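Local atomic coordinates of arginyl-trna synthetase (Thermus thermophilus, PDB entry 1IQ0), a protein that probably attaches L-arginine to tRNA(Arg) at the expense of ATP, releasing AMP and diphosphate, as a monomeric class I aminoacyl-tRNA synthetase. Residues E502-V516 with L528-Y542. Residues are numbered along the deposited sequence; the frame is centred on the assembly and turned at random.
Sequences ERALALDLLDFEEAV and LAQYLLDLAASWNAY
In the helical DALR anticodon-binding domain, two consecutive helices joined through a type I turn from L509 to F512 pack antiparallel against helix 525-544, and Y531 of that helix reaches into the break. The axes of 502-509 and 528-542 run at 166°, 9.9 Å apart at closest approach. With CG anti to the backbone N (chi1 169°), the Y531 ring is carried across to the turn, and Y531 OH donates to D508 O at 2.7 Å, approaching 34° out of the carbonyl plane. D511 N reaches this same oxygen from the opposite face, so the carbonyl is gripped twice. F512 CA makes a CH-pi contact with one face of the Y531 ring, while A515 CB packs on Y531 CB at 3.6 Å. A phenylalanine here would probably leave D508 O with D511 N but no partner from helix 525-544, weakening the hold on the turn. One helical turn on, L535 meets L509 through their methyl groups; a further turn on, S538 OG donates to the anti lone pair of D508 OD2 at 2.6 Å, while D508 OD1 pairs with R27. At the far end L505 CD2 makes a CH-pi contact with the Y542 ring, 3.6 Å from its centroid. E502 OE2 is hydrogen-bonded to T499; OE1, salt-bridged to R566, lies at the ring's edge, where Y542 OH donates to the anti lone pair of E502 OE1 at 2.6 Å.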
loop_
_atom_site.group_PDB
_atom_site.type_symbol
_atom_site.label_atom_id
_atom_site.label_comp_id
_atom_site.label_asym_id
_atom_site.label_seq_id
_atom_site.Cartn_x
_atom_site.Cartn_y
_atom_site.Cartn_z
ATOM N N GLU A 502 6.392 5.589 -31.774
ATOM C CA GLU A 502 5.030 5.590 -31.253
ATOM C C GLU A 502 4.674 4.182 -30.771
ATOM O O GLU A 502 4.092 4.013 -29.702
ATOM C CB GLU A 502 4.022 6.008 -32.333
ATOM C CG GLU A 502 3.916 7.505 -32.572
ATOM C CD GLU A 502 5.200 8.099 -33.103
ATOM O OE1 GLU A 502 5.754 8.986 -32.422
ATOM O OE2 GLU A 502 5.655 7.675 -34.196
ATOM N N ARG A 503 5.036 3.182 -31.567
ATOM C CA ARG A 503 4.736 1.793 -31.237
ATOM C C ARG A 503 5.374 1.358 -29.925
ATOM O O ARG A 503 4.703 0.815 -29.053
ATOM C CB ARG A 503 5.199 0.870 -32.368
ATOM C CG ARG A 503 4.848 -0.596 -32.139
ATOM C CD ARG A 503 5.429 -1.502 -33.217
ATOM N NE ARG A 503 5.382 -2.908 -32.819
ATOM C CZ ARG A 503 4.274 -3.638 -32.764
ATOM N NH1 ARG A 503 3.108 -3.097 -33.092
ATOM N NH2 ARG A 503 4.326 -4.902 -32.374
ATOM N N ALA A 504 6.675 1.598 -29.791
ATOM C CA ALA A 504 7.405 1.227 -28.584
ATOM C C ALA A 504 6.806 1.880 -27.338
ATOM O O ALA A 504 6.653 1.231 -26.309
ATOM C CB ALA A 504 8.883 1.614 -28.724
ATOM N N LEU A 505 6.473 3.163 -27.424
ATOM C CA LEU A 505 5.894 3.862 -26.283
ATOM C C LEU A 505 4.489 3.348 -25.967
ATOM O O LEU A 505 4.143 3.135 -24.810
ATOM C CB LEU A 505 5.835 5.368 -26.543
ATOM C CG LEU A 505 5.171 6.206 -25.442
ATOM C CD1 LEU A 505 5.873 5.963 -24.101
ATOM C CD2 LEU A 505 5.243 7.674 -25.815
ATOM N N ALA A 506 3.678 3.161 -27.003
ATOM C CA ALA A 506 2.322 2.664 -26.821
ATOM C C ALA A 506 2.354 1.312 -26.098
ATOM O O ALA A 506 1.539 1.052 -25.213
ATOM C CB ALA A 506 1.643 2.524 -28.175
ATOM N N LEU A 507 3.310 0.463 -26.473
ATOM C CA LEU A 507 3.449 -0.855 -25.865
ATOM C C LEU A 507 3.731 -0.761 -24.362
ATOM O O LEU A 507 3.186 -1.544 -23.575
ATOM C CB LEU A 507 4.551 -1.639 -26.570
ATOM C CG LEU A 507 4.737 -3.125 -26.261
ATOM C CD1 LEU A 507 3.412 -3.884 -26.364
ATOM C CD2 LEU A 507 5.759 -3.685 -27.256
ATOM N N ASP A 508 4.571 0.186 -23.947
ATOM C CA ASP A 508 4.836 0.325 -22.515
ATOM C C ASP A 508 3.557 0.747 -21.805
ATOM O O ASP A 508 3.324 0.379 -20.654
ATOM C CB ASP A 508 5.943 1.339 -22.254
ATOM C CG ASP A 508 7.297 0.815 -22.665
ATOM O OD1 ASP A 508 7.503 -0.412 -22.555
ATOM O OD2 ASP A 508 8.148 1.621 -23.089
ATOM N N LEU A 509 2.718 1.507 -22.504
ATOM C CA LEU A 509 1.453 1.949 -21.940
ATOM C C LEU A 509 0.484 0.776 -21.731
ATOM O O LEU A 509 -0.377 0.827 -20.850
ATOM C CB LEU A 509 0.815 2.997 -22.849
ATOM C CG LEU A 509 1.389 4.409 -22.705
ATOM C CD1 LEU A 509 0.918 5.290 -23.857
ATOM C CD2 LEU A 509 0.951 4.989 -21.364
ATOM N N LEU A 510 0.630 -0.275 -22.533
ATOM C CA LEU A 510 -0.247 -1.435 -22.427
ATOM C C LEU A 510 0.043 -2.280 -21.187
ATOM O O LEU A 510 -0.727 -3.179 -20.865
ATOM C CB LEU A 510 -0.140 -2.330 -23.669
ATOM C CG LEU A 510 -0.536 -1.783 -25.048
ATOM C CD1 LEU A 510 -0.758 -2.954 -25.989
ATOM C CD2 LEU A 510 -1.799 -0.966 -24.965
ATOM N N ASP A 511 1.141 -1.983 -20.499
ATOM C CA ASP A 511 1.516 -2.731 -19.302
ATOM C C ASP A 511 1.025 -2.112 -18.002
ATOM O O ASP A 511 1.204 -2.691 -16.933
ATOM C CB ASP A 511 3.035 -2.888 -19.226
ATOM C CG ASP A 511 3.587 -3.702 -20.363
ATOM O OD1 ASP A 511 2.901 -4.647 -20.799
ATOM O OD2 ASP A 511 4.712 -3.416 -20.813
ATOM N N PHE A 512 0.405 -0.942 -18.089
ATOM C CA PHE A 512 -0.083 -0.249 -16.905
ATOM C C PHE A 512 -1.107 -1.014 -16.059
ATOM O O PHE A 512 -0.957 -1.132 -14.842
ATOM C CB PHE A 512 -0.688 1.091 -17.301
ATOM C CG PHE A 512 -1.376 1.799 -16.169
ATOM C CD1 PHE A 512 -0.651 2.240 -15.067
ATOM C CD2 PHE A 512 -2.753 2.006 -16.196
ATOM C CE1 PHE A 512 -1.286 2.880 -14.009
ATOM C CE2 PHE A 512 -3.399 2.644 -15.140
ATOM C CZ PHE A 512 -2.663 3.082 -14.045
ATOM N N GLU A 513 -2.156 -1.515 -16.702
ATOM C CA GLU A 513 -3.193 -2.231 -15.981
ATOM C C GLU A 513 -2.665 -3.496 -15.308
ATOM O O GLU A 513 -3.091 -3.840 -14.206
ATOM C CB GLU A 513 -4.371 -2.536 -16.923
ATOM C CG GLU A 513 -5.029 -1.261 -17.476
ATOM C CD GLU A 513 -6.394 -1.501 -18.115
ATOM O OE1 GLU A 513 -6.516 -2.411 -18.964
ATOM O OE2 GLU A 513 -7.348 -0.770 -17.769
ATOM N N GLU A 514 -1.721 -4.174 -15.948
ATOM C CA GLU A 514 -1.160 -5.381 -15.359
ATOM C C GLU A 514 -0.343 -5.035 -14.117
ATOM O O GLU A 514 -0.345 -5.781 -13.132
ATOM C CB GLU A 514 -0.274 -6.113 -16.367
ATOM C CG GLU A 514 0.248 -7.460 -15.873
ATOM C CD GLU A 514 -0.869 -8.417 -15.470
ATOM O OE1 GLU A 514 -1.856 -8.538 -16.226
ATOM O OE2 GLU A 514 -0.756 -9.055 -14.399
ATOM N N ALA A 515 0.367 -3.911 -14.168
ATOM C CA ALA A 515 1.167 -3.485 -13.027
ATOM C C ALA A 515 0.229 -3.182 -11.859
ATOM O O ALA A 515 0.527 -3.509 -10.711
ATOM C CB ALA A 515 1.987 -2.239 -13.381
ATOM N N VAL A 516 -0.908 -2.561 -12.157
ATOM C CA VAL A 516 -1.873 -2.239 -11.116
ATOM C C VAL A 516 -2.522 -3.488 -10.503
ATOM O O VAL A 516 -2.624 -3.608 -9.278
ATOM C CB VAL A 516 -2.984 -1.326 -11.645
ATOM C CG1 VAL A 516 -4.042 -1.126 -10.568
ATOM C CG2 VAL A 516 -2.399 0.015 -12.055
ATOM N N LEU A 528 3.962 -1.256 -8.896
ATOM C CA LEU A 528 3.374 -0.133 -9.615
ATOM C C LEU A 528 4.413 0.979 -9.675
ATOM O O LEU A 528 4.586 1.629 -10.702
ATOM C CB LEU A 528 2.134 0.391 -8.892
ATOM C CG LEU A 528 1.058 1.117 -9.713
ATOM C CD1 LEU A 528 0.476 2.227 -8.863
ATOM C CD2 LEU A 528 1.615 1.679 -11.009
ATOM N N ALA A 529 5.097 1.190 -8.555
ATOM C CA ALA A 529 6.118 2.216 -8.466
ATOM C C ALA A 529 7.173 1.974 -9.533
ATOM O O ALA A 529 7.558 2.892 -10.247
ATOM C CB ALA A 529 6.758 2.200 -7.077
ATOM N N GLN A 530 7.629 0.730 -9.641
ATOM C CA GLN A 530 8.644 0.379 -10.622
ATOM C C GLN A 530 8.111 0.582 -12.044
ATOM O O GLN A 530 8.832 1.053 -12.917
ATOM C CB GLN A 530 9.097 -1.068 -10.420
ATOM C CG GLN A 530 10.225 -1.511 -11.344
ATOM C CD GLN A 530 11.438 -0.597 -11.266
ATOM O OE1 GLN A 530 11.984 -0.355 -10.184
ATOM N NE2 GLN A 530 11.863 -0.079 -12.417
ATOM N N TYR A 531 6.850 0.232 -12.281
ATOM C CA TYR A 531 6.277 0.429 -13.607
ATOM C C TYR A 531 6.304 1.912 -13.985
ATOM O O TYR A 531 6.571 2.266 -15.136
ATOM C CB TYR A 531 4.819 -0.042 -13.672
ATOM C CG TYR A 531 4.138 0.406 -14.949
ATOM C CD1 TYR A 531 4.444 -0.196 -16.175
ATOM C CD2 TYR A 531 3.245 1.480 -14.952
ATOM C CE1 TYR A 531 3.878 0.265 -17.374
ATOM C CE2 TYR A 531 2.673 1.950 -16.148
ATOM C CZ TYR A 531 2.999 1.335 -17.354
ATOM O OH TYR A 531 2.453 1.788 -18.539
ATOM N N LEU A 532 6.010 2.775 -13.018
ATOM C CA LEU A 532 5.988 4.209 -13.276
ATOM C C LEU A 532 7.372 4.746 -13.620
ATOM O O LEU A 532 7.499 5.651 -14.439
ATOM C CB LEU A 532 5.401 4.958 -12.078
ATOM C CG LEU A 532 3.913 4.684 -11.811
ATOM C CD1 LEU A 532 3.449 5.530 -10.629
ATOM C CD2 LEU A 532 3.084 5.011 -13.052
ATOM N N LEU A 533 8.406 4.191 -12.995
ATOM C CA LEU A 533 9.772 4.605 -13.290
ATOM C C LEU A 533 10.072 4.216 -14.734
ATOM O O LEU A 533 10.605 5.018 -15.503
ATOM C CB LEU A 533 10.769 3.911 -12.356
ATOM C CG LEU A 533 10.909 4.506 -10.951
ATOM C CD1 LEU A 533 11.890 3.682 -10.123
ATOM C CD2 LEU A 533 11.402 5.942 -11.065
ATOM N N ASP A 534 9.720 2.983 -15.096
ATOM C CA ASP A 534 9.948 2.496 -16.450
ATOM C C ASP A 534 9.183 3.309 -17.497
ATOM O O ASP A 534 9.716 3.614 -18.561
ATOM C CB ASP A 534 9.550 1.021 -16.566
ATOM C CG ASP A 534 10.402 0.108 -15.693
ATOM O OD1 ASP A 534 11.554 0.475 -15.382
ATOM O OD2 ASP A 534 9.932 -0.988 -15.333
ATOM N N LEU A 535 7.935 3.655 -17.200
ATOM C CA LEU A 535 7.136 4.415 -18.148
ATOM C C LEU A 535 7.696 5.827 -18.303
ATOM O O LEU A 535 7.753 6.362 -19.412
ATOM C CB LEU A 535 5.676 4.479 -17.704
ATOM C CG LEU A 535 4.749 5.167 -18.719
ATOM C CD1 LEU A 535 4.782 4.408 -20.067
ATOM C CD2 LEU A 535 3.337 5.211 -18.167
ATOM N N ALA A 536 8.112 6.425 -17.192
ATOM C CA ALA A 536 8.670 7.764 -17.233
ATOM C C ALA A 536 9.975 7.738 -18.025
ATOM O O ALA A 536 10.286 8.685 -18.753
ATOM C CB ALA A 536 8.907 8.280 -15.821
ATOM N N ALA A 537 10.731 6.651 -17.893
ATOM C CA ALA A 537 11.994 6.505 -18.617
ATOM C C ALA A 537 11.709 6.368 -20.112
ATOM O O ALA A 537 12.437 6.908 -20.950
ATOM C CB ALA A 537 12.762 5.270 -18.120
ATOM N N SER A 538 10.654 5.623 -20.435
ATOM C CA SER A 538 10.248 5.406 -21.821
ATOM C C SER A 538 9.778 6.729 -22.431
ATOM O O SER A 538 10.082 7.040 -23.580
ATOM C CB SER A 538 9.118 4.374 -21.872
ATOM O OG SER A 538 8.663 4.168 -23.196
ATOM N N TRP A 539 9.025 7.501 -21.657
ATOM C CA TRP A 539 8.548 8.795 -22.126
ATOM C C TRP A 539 9.726 9.740 -22.386
ATOM O O TRP A 539 9.764 10.425 -23.400
ATOM C CB TRP A 539 7.599 9.414 -21.098
ATOM C CG TRP A 539 7.441 10.891 -21.245
ATOM C CD1 TRP A 539 7.905 11.852 -20.391
ATOM C CD2 TRP A 539 6.809 11.586 -22.326
ATOM N NE1 TRP A 539 7.603 13.104 -20.872
ATOM C CE2 TRP A 539 6.931 12.971 -22.060
ATOM C CE3 TRP A 539 6.156 11.176 -23.492
ATOM C CZ2 TRP A 539 6.420 13.950 -22.923
ATOM C CZ3 TRP A 539 5.646 12.154 -24.354
ATOM C CH2 TRP A 539 5.784 13.523 -24.060
ATOM N N ASN A 540 10.688 9.770 -21.474
ATOM C CA ASN A 540 11.849 10.631 -21.645
ATOM C C ASN A 540 12.708 10.275 -22.863
ATOM O O ASN A 540 13.133 11.165 -23.600
ATOM C CB ASN A 540 12.704 10.629 -20.371
ATOM C CG ASN A 540 12.109 11.501 -19.281
ATOM O OD1 ASN A 540 11.590 12.581 -19.554
ATOM N ND2 ASN A 540 12.189 11.044 -18.045
ATOM N N ALA A 541 12.961 8.986 -23.073
ATOM C CA ALA A 541 13.753 8.548 -24.218
ATOM C C ALA A 541 12.993 8.922 -25.493
ATOM O O ALA A 541 13.579 9.342 -26.487
ATOM C CB ALA A 541 13.973 7.033 -24.163
ATOM N N TYR A 542 11.677 8.758 -25.447
ATOM C CA TYR A 542 10.816 9.082 -26.574
ATOM C C TYR A 542 10.901 10.586 -26.864
ATOM O O TYR A 542 11.133 10.996 -27.998
ATOM C CB TYR A 542 9.375 8.691 -26.238
ATOM C CG TYR A 542 8.343 9.066 -27.277
ATOM C CD1 TYR A 542 8.222 8.340 -28.468
ATOM C CD2 TYR A 542 7.459 10.126 -27.055
ATOM C CE1 TYR A 542 7.245 8.652 -29.403
ATOM C CE2 TYR A 542 6.479 10.449 -27.985
ATOM C CZ TYR A 542 6.376 9.705 -29.159
ATOM O OH TYR A 542 5.390 10.005 -30.072
#